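Local coordinates for protein type I site-specific restriction-modification system, R (Restriction) subunit (Vibrio vulnificus, PDB 3H1T) that probably serves as the ATP-dependent restriction subunit of a type I restriction-modification enzyme, this fragment of it pairing an N-terminal domain with a helicase-like motor that probably binds DNA, at residues A[157-167]-A[190-198]; A[218-229]-A[300-308]. One frame throughout, in Å; residues are numbered along the deposited sequence.

Interaction 1 of 2, residues A[157-167]-A[190-198]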
# COMPACT_ATOMS: atom_id res chain seq x y z
N GLU A 157 16.83 20.63 -2.58
CA GLU A 157 15.43 20.43 -2.96
C GLU A 157 14.77 21.73 -3.45
O GLU A 157 13.66 21.71 -3.99
CB GLU A 157 14.66 19.86 -1.77
CG GLU A 157 13.89 18.55 -2.03
CD GLU A 157 14.69 17.53 -2.80
OE1 GLU A 157 14.83 17.70 -4.03
OE2 GLU A 157 15.17 16.56 -2.18
N GLY A 158 15.44 22.87 -3.26
CA GLY A 158 14.88 24.13 -3.72
C GLY A 158 13.57 24.55 -3.08
O GLY A 158 12.55 24.66 -3.75
N ILE A 159 13.60 24.83 -1.79
CA ILE A 159 12.41 25.25 -1.08
C ILE A 159 12.67 26.62 -0.47
O ILE A 159 13.56 26.78 0.37
CB ILE A 159 12.03 24.20 -0.01
CG1 ILE A 159 11.48 22.95 -0.73
CG2 ILE A 159 11.03 24.79 0.99
CD1 ILE A 159 11.33 21.76 0.14
N LYS A 160 11.89 27.59 -0.92
CA LYS A 160 11.99 28.98 -0.48
C LYS A 160 11.70 29.13 1.00
O LYS A 160 11.04 28.27 1.58
CB LYS A 160 11.03 29.84 -1.31
CG LYS A 160 11.06 29.46 -2.78
CD LYS A 160 10.08 30.24 -3.65
CE LYS A 160 10.11 29.70 -5.08
NZ LYS A 160 9.48 30.64 -6.04
N ASP A 161 12.20 30.20 1.61
CA ASP A 161 11.98 30.41 3.04
C ASP A 161 10.50 30.52 3.39
O ASP A 161 10.08 30.06 4.46
CB ASP A 161 12.72 31.66 3.53
CG ASP A 161 14.23 31.50 3.50
OD1 ASP A 161 14.70 30.36 3.75
OD2 ASP A 161 14.95 32.50 3.25
N GLU A 162 9.71 31.11 2.50
CA GLU A 162 8.28 31.26 2.72
C GLU A 162 7.58 29.91 2.86
O GLU A 162 6.53 29.82 3.51
CB GLU A 162 7.63 32.02 1.55
CG GLU A 162 8.15 33.41 1.29
CD GLU A 162 9.50 33.41 0.61
OE1 GLU A 162 9.68 32.61 -0.34
OE2 GLU A 162 10.38 34.21 1.01
N ASP A 163 8.14 28.87 2.26
CA ASP A 163 7.51 27.55 2.30
C ASP A 163 8.02 26.62 3.38
O ASP A 163 7.59 25.48 3.47
CB ASP A 163 7.63 26.87 0.93
CG ASP A 163 6.97 27.66 -0.18
OD1 ASP A 163 5.79 28.06 -0.01
OD2 ASP A 163 7.62 27.88 -1.23
N LEU A 164 8.94 27.10 4.21
CA LEU A 164 9.48 26.26 5.27
C LEU A 164 8.43 25.81 6.29
O LEU A 164 8.52 24.70 6.82
CB LEU A 164 10.61 26.98 6.00
CG LEU A 164 11.88 27.18 5.17
CD1 LEU A 164 12.95 27.88 6.01
CD2 LEU A 164 12.38 25.82 4.70
N ASP A 165 7.45 26.65 6.58
CA ASP A 165 6.45 26.29 7.57
C ASP A 165 5.43 25.30 7.04
O ASP A 165 4.72 24.65 7.82
CB ASP A 165 5.73 27.52 8.11
CG ASP A 165 6.69 28.63 8.52
OD1 ASP A 165 7.10 29.42 7.63
OD2 ASP A 165 7.03 28.70 9.72
N THR A 166 5.32 25.19 5.72
CA THR A 166 4.40 24.23 5.17
C THR A 166 5.14 22.91 5.18
O THR A 166 4.60 21.89 5.59
CB THR A 166 3.97 24.59 3.76
OG1 THR A 166 3.50 25.95 3.73
CG2 THR A 166 2.83 23.68 3.31
N LEU A 167 6.40 22.95 4.77
CA LEU A 167 7.22 21.75 4.73
C LEU A 167 7.27 21.08 6.09
O LEU A 167 7.31 19.85 6.17
CB LEU A 167 8.65 22.08 4.29
CG LEU A 167 9.50 20.84 3.99
CD1 LEU A 167 9.18 20.39 2.58
CD2 LEU A 167 10.99 21.15 4.09
N ALA A 190 5.26 14.49 -1.50
CA ALA A 190 4.11 15.08 -2.15
C ALA A 190 4.10 16.57 -1.82
O ALA A 190 4.04 17.41 -2.71
CB ALA A 190 2.83 14.43 -1.65
N VAL A 191 4.19 16.87 -0.53
CA VAL A 191 4.21 18.24 -0.04
C VAL A 191 5.39 18.99 -0.63
O VAL A 191 5.29 20.16 -0.98
CB VAL A 191 4.33 18.25 1.49
CG1 VAL A 191 4.47 19.69 1.99
CG2 VAL A 191 3.11 17.57 2.10
N GLN A 192 6.51 18.28 -0.73
CA GLN A 192 7.75 18.83 -1.28
C GLN A 192 7.52 19.14 -2.76
O GLN A 192 7.86 20.22 -3.24
CB GLN A 192 8.85 17.78 -1.13
CG GLN A 192 10.28 18.23 -1.32
CD GLN A 192 11.28 17.09 -1.11
OE1 GLN A 192 11.48 16.61 0.02
NE2 GLN A 192 11.89 16.62 -2.20
N SER A 193 6.95 18.18 -3.48
CA SER A 193 6.66 18.34 -4.90
C SER A 193 5.84 19.61 -5.16
O SER A 193 6.16 20.40 -6.04
CB SER A 193 5.86 17.14 -5.42
OG SER A 193 6.67 15.97 -5.49
N VAL A 194 4.77 19.77 -4.39
CA VAL A 194 3.89 20.92 -4.52
C VAL A 194 4.64 22.21 -4.25
O VAL A 194 4.50 23.19 -4.97
CB VAL A 194 2.70 20.79 -3.53
CG1 VAL A 194 1.86 22.04 -3.56
CG2 VAL A 194 1.86 19.59 -3.91
N LEU A 195 5.48 22.20 -3.22
CA LEU A 195 6.24 23.40 -2.90
C LEU A 195 7.23 23.77 -3.99
O LEU A 195 7.62 24.93 -4.10
CB LEU A 195 6.98 23.23 -1.56
CG LEU A 195 6.07 22.93 -0.36
CD1 LEU A 195 6.89 22.87 0.94
CD2 LEU A 195 4.99 24.01 -0.25
N GLN A 196 7.63 22.79 -4.81
CA GLN A 196 8.60 23.03 -5.90
C GLN A 196 7.89 23.44 -7.20
O GLN A 196 8.53 23.72 -8.21
CB GLN A 196 9.41 21.76 -6.18
CG GLN A 196 10.10 21.15 -4.99
CD GLN A 196 10.74 19.83 -5.33
OE1 GLN A 196 10.08 18.91 -5.82
NE2 GLN A 196 12.04 19.72 -5.08
N GLY A 197 6.56 23.43 -7.16
CA GLY A 197 5.79 23.81 -8.32
C GLY A 197 5.50 22.71 -9.32
O GLY A 197 5.29 22.98 -10.50
N LYS A 198 5.51 21.46 -8.87
CA LYS A 198 5.18 20.33 -9.74
C LYS A 198 3.67 20.19 -9.70
O LYS A 198 3.11 19.67 -8.73
CB LYS A 198 5.85 19.04 -9.23
CG LYS A 198 7.23 18.81 -9.80
CD LYS A 198 8.13 17.98 -8.88
CE LYS A 198 9.40 18.76 -8.59
NZ LYS A 198 9.66 19.73 -9.70
O HOH W 1 9.32 26.27 -2.23
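The carbonyl O of E157 takes a hydrogen bond from the side-chain amide of Q196, NE2 to O 2.8 Å, and the bond is nearly straight at 171°. NE2 approaches in the carbonyl plane on a lone pair, and the oxygen lies in the plane of the amide. The Q196 chain runs extended beyond CG (chi2 173°), which carries the amide from the end of helix 181-195 to the last turn of helix 146-157. G197 then ends its helix in a Schellman motif. The side chains of E157 and Q192 come too close in the model for their relative placement to be trusted.

A water links K160, D163 and L195: it accepts from K160 N and donates both to D163 OD2 and, at 2.9 Å, to L195 O. L195 turns its side chain toward 163-167, where its CD1 meets L167 CD1 at 3.8 Å and lies 3.7 Å from D163 O. Its CD2 reaches D163 CB and the CB and CG2 of T166. V191 CG1 lies 4.2 Å from T166 O, and I159 CD1 meets Q192 CG at 4.0 Å.

The contact thus joins the linker following helix 146-157 to a helix of the first helicase-like domain: leucine packing is combined with a hydrogen bond from a side-chain amide and a water, which satisfy the backbone carbonyls of E157 and L195.

Interaction 2 of 2, residues A[218-229]-A[300-308]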
# COMPACT_ATOMS: atom_id res chain seq x y z
N ILE A 218 -1.44 14.89 3.73
CA ILE A 218 -0.94 15.89 2.79
C ILE A 218 -1.88 17.09 2.91
O ILE A 218 -1.45 18.23 3.05
CB ILE A 218 -0.98 15.36 1.33
CG1 ILE A 218 0.02 14.21 1.14
CG2 ILE A 218 -0.66 16.49 0.36
CD1 ILE A 218 -0.10 13.49 -0.21
N SER A 219 -3.18 16.80 2.87
CA SER A 219 -4.23 17.81 2.97
C SER A 219 -4.09 18.58 4.28
O SER A 219 -4.11 19.81 4.28
CB SER A 219 -5.61 17.16 2.94
OG SER A 219 -5.70 16.23 1.88
N TRP A 220 -3.95 17.87 5.38
CA TRP A 220 -3.82 18.53 6.67
C TRP A 220 -2.58 19.43 6.69
O TRP A 220 -2.67 20.61 7.05
CB TRP A 220 -3.78 17.50 7.80
CG TRP A 220 -3.75 18.10 9.16
CD1 TRP A 220 -2.67 18.25 9.96
CD2 TRP A 220 -4.87 18.62 9.89
NE1 TRP A 220 -3.03 18.83 11.15
CE2 TRP A 220 -4.38 19.06 11.13
CE3 TRP A 220 -6.24 18.76 9.61
CZ2 TRP A 220 -5.21 19.63 12.11
CZ3 TRP A 220 -7.07 19.32 10.58
CH2 TRP A 220 -6.54 19.75 11.82
N LYS A 221 -1.43 18.89 6.30
CA LYS A 221 -0.19 19.67 6.30
C LYS A 221 -0.36 20.99 5.53
O LYS A 221 -0.11 22.06 6.09
CB LYS A 221 0.97 18.86 5.70
CG LYS A 221 1.67 17.93 6.69
CD LYS A 221 2.82 17.14 6.06
CE LYS A 221 4.00 18.02 5.66
NZ LYS A 221 4.76 18.55 6.81
N LEU A 222 -0.79 20.91 4.28
CA LEU A 222 -0.97 22.11 3.46
C LEU A 222 -2.12 23.01 3.93
O LEU A 222 -2.01 24.23 3.86
CB LEU A 222 -1.19 21.71 2.01
CG LEU A 222 -0.00 21.08 1.29
CD1 LEU A 222 -0.51 20.21 0.15
CD2 LEU A 222 0.92 22.16 0.78
N TRP A 223 -3.21 22.41 4.41
CA TRP A 223 -4.36 23.20 4.86
C TRP A 223 -4.03 24.05 6.09
O TRP A 223 -4.05 25.28 6.04
CB TRP A 223 -5.53 22.27 5.19
CG TRP A 223 -6.78 23.01 5.60
CD1 TRP A 223 -7.55 23.83 4.82
CD2 TRP A 223 -7.42 22.96 6.88
NE1 TRP A 223 -8.63 24.30 5.53
CE2 TRP A 223 -8.57 23.77 6.80
CE3 TRP A 223 -7.14 22.30 8.08
CZ2 TRP A 223 -9.44 23.95 7.88
CZ3 TRP A 223 -8.01 22.48 9.16
CH2 TRP A 223 -9.14 23.29 9.05
N SER A 224 -3.74 23.37 7.19
CA SER A 224 -3.42 24.05 8.43
C SER A 224 -2.31 25.09 8.27
O SER A 224 -2.24 26.04 9.05
CB SER A 224 -3.04 23.02 9.49
OG SER A 224 -2.13 22.07 8.97
N ALA A 225 -1.46 24.91 7.27
CA ALA A 225 -0.33 25.82 7.04
C ALA A 225 -0.72 27.04 6.21
O ALA A 225 0.09 27.95 5.99
CB ALA A 225 0.79 25.07 6.34
N ARG A 226 -1.97 27.06 5.75
CA ARG A 226 -2.49 28.16 4.94
C ARG A 226 -1.76 28.23 3.59
O ARG A 226 -1.55 29.32 3.06
CB ARG A 226 -2.34 29.51 5.66
CG ARG A 226 -2.91 29.57 7.07
CD ARG A 226 -4.31 28.98 7.15
NE ARG A 226 -5.12 29.61 8.19
CZ ARG A 226 -5.50 30.89 8.15
NH1 ARG A 226 -5.14 31.65 7.12
NH2 ARG A 226 -6.23 31.41 9.13
N TRP A 227 -1.37 27.08 3.05
CA TRP A 227 -0.70 27.02 1.75
C TRP A 227 -1.74 27.14 0.64
O TRP A 227 -2.89 26.75 0.81
CB TRP A 227 0.05 25.69 1.56
CG TRP A 227 0.34 25.39 0.08
CD1 TRP A 227 1.40 25.85 -0.66
CD2 TRP A 227 -0.55 24.76 -0.85
NE1 TRP A 227 1.22 25.55 -1.99
CE2 TRP A 227 0.03 24.88 -2.14
CE3 TRP A 227 -1.79 24.10 -0.73
CZ2 TRP A 227 -0.59 24.39 -3.29
CZ3 TRP A 227 -2.40 23.60 -1.87
CH2 TRP A 227 -1.79 23.75 -3.14
N ASN A 228 -1.33 27.67 -0.50
CA ASN A 228 -2.22 27.77 -1.64
C ASN A 228 -1.51 28.26 -2.89
O ASN A 228 -0.38 28.74 -2.82
CB ASN A 228 -3.46 28.64 -1.32
CG ASN A 228 -3.13 30.11 -1.13
OD1 ASN A 228 -3.87 30.98 -1.62
ND2 ASN A 228 -2.04 30.42 -0.41
N ARG A 229 -2.17 28.09 -4.03
CA ARG A 229 -1.64 28.49 -5.33
C ARG A 229 -1.21 29.96 -5.48
O ARG A 229 -0.17 30.26 -6.10
CB ARG A 229 -2.67 28.20 -6.41
CG ARG A 229 -2.94 26.74 -6.70
CD ARG A 229 -3.10 26.60 -8.20
NE ARG A 229 -3.96 27.66 -8.73
CZ ARG A 229 -5.24 27.49 -9.04
NH1 ARG A 229 -5.81 26.30 -8.88
NH2 ARG A 229 -5.96 28.51 -9.49
N GLN A 300 -12.59 27.21 -12.96
CA GLN A 300 -11.37 26.43 -13.20
C GLN A 300 -10.41 26.53 -12.02
O GLN A 300 -9.98 25.52 -11.45
CB GLN A 300 -10.66 26.92 -14.46
CG GLN A 300 -11.59 27.20 -15.63
CD GLN A 300 -11.48 26.17 -16.74
OE1 GLN A 300 -12.49 25.74 -17.32
NE2 GLN A 300 -10.25 25.77 -17.06
N ASP A 301 -10.11 27.76 -11.64
CA ASP A 301 -9.18 28.04 -10.55
C ASP A 301 -9.81 28.01 -9.16
O ASP A 301 -9.35 28.72 -8.26
CB ASP A 301 -8.52 29.40 -10.78
CG ASP A 301 -9.54 30.52 -10.92
OD1 ASP A 301 -10.51 30.36 -11.70
OD2 ASP A 301 -9.37 31.57 -10.26
N PHE A 302 -10.84 27.19 -8.98
CA PHE A 302 -11.47 27.10 -7.67
C PHE A 302 -10.47 26.46 -6.71
O PHE A 302 -9.92 27.12 -5.82
CB PHE A 302 -12.75 26.26 -7.74
CG PHE A 302 -13.58 26.30 -6.48
CD1 PHE A 302 -14.13 27.49 -6.03
CD2 PHE A 302 -13.82 25.13 -5.75
CE1 PHE A 302 -14.91 27.53 -4.87
CE2 PHE A 302 -14.60 25.15 -4.58
CZ PHE A 302 -15.15 26.35 -4.14
N PHE A 303 -10.20 25.17 -6.93
CA PHE A 303 -9.28 24.37 -6.10
C PHE A 303 -7.79 24.68 -6.23
O PHE A 303 -7.30 25.07 -7.29
CB PHE A 303 -9.47 22.88 -6.39
CG PHE A 303 -10.88 22.41 -6.32
CD1 PHE A 303 -11.69 22.46 -7.45
CD2 PHE A 303 -11.41 21.89 -5.15
CE1 PHE A 303 -13.00 21.99 -7.42
CE2 PHE A 303 -12.72 21.42 -5.10
CZ PHE A 303 -13.52 21.47 -6.25
N ASP A 304 -7.06 24.49 -5.13
CA ASP A 304 -5.62 24.71 -5.14
C ASP A 304 -4.98 23.33 -5.34
O ASP A 304 -3.86 23.20 -5.85
CB ASP A 304 -5.14 25.29 -3.80
CG ASP A 304 -5.81 26.62 -3.47
OD1 ASP A 304 -6.99 26.61 -3.06
OD2 ASP A 304 -5.14 27.67 -3.60
N LEU A 305 -5.72 22.31 -4.92
CA LEU A 305 -5.26 20.94 -4.98
C LEU A 305 -6.38 19.93 -5.16
O LEU A 305 -7.49 20.10 -4.64
CB LEU A 305 -4.52 20.60 -3.69
CG LEU A 305 -3.97 19.18 -3.60
CD1 LEU A 305 -2.86 19.04 -4.63
CD2 LEU A 305 -3.44 18.89 -2.20
N ILE A 306 -6.07 18.88 -5.91
CA ILE A 306 -6.97 17.79 -6.17
C ILE A 306 -6.20 16.49 -5.96
O ILE A 306 -5.10 16.32 -6.50
CB ILE A 306 -7.47 17.81 -7.61
CG1 ILE A 306 -8.24 19.11 -7.89
CG2 ILE A 306 -8.32 16.56 -7.88
CD1 ILE A 306 -9.71 18.91 -8.16
N ILE A 307 -6.77 15.57 -5.19
CA ILE A 307 -6.13 14.28 -4.94
C ILE A 307 -7.01 13.14 -5.43
O ILE A 307 -8.17 13.03 -5.03
CB ILE A 307 -5.82 14.12 -3.42
CG1 ILE A 307 -4.73 15.13 -3.02
CG2 ILE A 307 -5.35 12.70 -3.10
CD1 ILE A 307 -4.52 15.28 -1.53
N ILE A 308 -6.47 12.30 -6.30
CA ILE A 308 -7.23 11.18 -6.86
C ILE A 308 -6.92 9.85 -6.20
O ILE A 308 -5.76 9.42 -6.15
CB ILE A 308 -6.97 11.07 -8.36
CG1 ILE A 308 -7.27 12.42 -9.02
CG2 ILE A 308 -7.82 9.93 -8.96
CD1 ILE A 308 -6.85 12.50 -10.44
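The W227 indole is covered on both faces from its own segment: L222 CD2 lies 3.2 Å above one, offset toward the rim, and the backbone N of R229 lies over the other. Its edge turns to the opposing segment, where D304 O approaches CH2 at 3.5 Å and L305 CB lies 4.1 Å from CZ3. With CG anti to the backbone N (chi1 160°), the ring reaches across to the start of strand 305-308.

This is helix-on-sheet packing in the first RecA-like domain of a superfamily 2 helicase motor. The axes of helix 218-224 and strand 305-308 run antiparallel, at 173°, and approach to 10.9 Å. L222 CD1 meets L305 CD2 at 4.0 Å, the two leucines crossing at about a right angle. One turn earlier, I218 CG2 touches L305 CD2 and I307 CD1 more loosely. S219 OG also lies against I307 CD1, at 3.7 Å, while its hydrogen bond goes to A215 O within the helix. A Schellman motif at R226 ends the helix before W227.

L305 itself is flanked by strands 238-242 and 333-338, its neighbours in the parallel sheet. The R229 chain, bent at chi2 and chi3, lies over D304, with R229 CG 3.7 Å from D304 CA, and brings its guanidinium edge to D301 CB. The D304 carboxylate is held at both oxygens: OD1 accepts from R237 N, and OD2 receives R229 N on its anti lone pair at 3.0 Å, with an N-H...O angle of 154°.

Interaction 2 belongs to the buried interior of the first helicase-like domain, where helix 211-224 and the loop after it pack against central strand 305-308. Interaction 1 is partly buried and sits farther out, between the chain following helix 146-157 and helix 181-195. The two adjoin: A190 packs on I218, V194 on W227, and T166 on L222, while L167 O probably accepts a hydrogen bond from K221 NZ. Helices 181-195 and 211-224 therefore form a shared layer. Both contacts have apolar packing; interaction 1 adds a side-chain amide and a bridging water at its margin, interaction 2 a buried aspartate gripped by two backbone N-H groups.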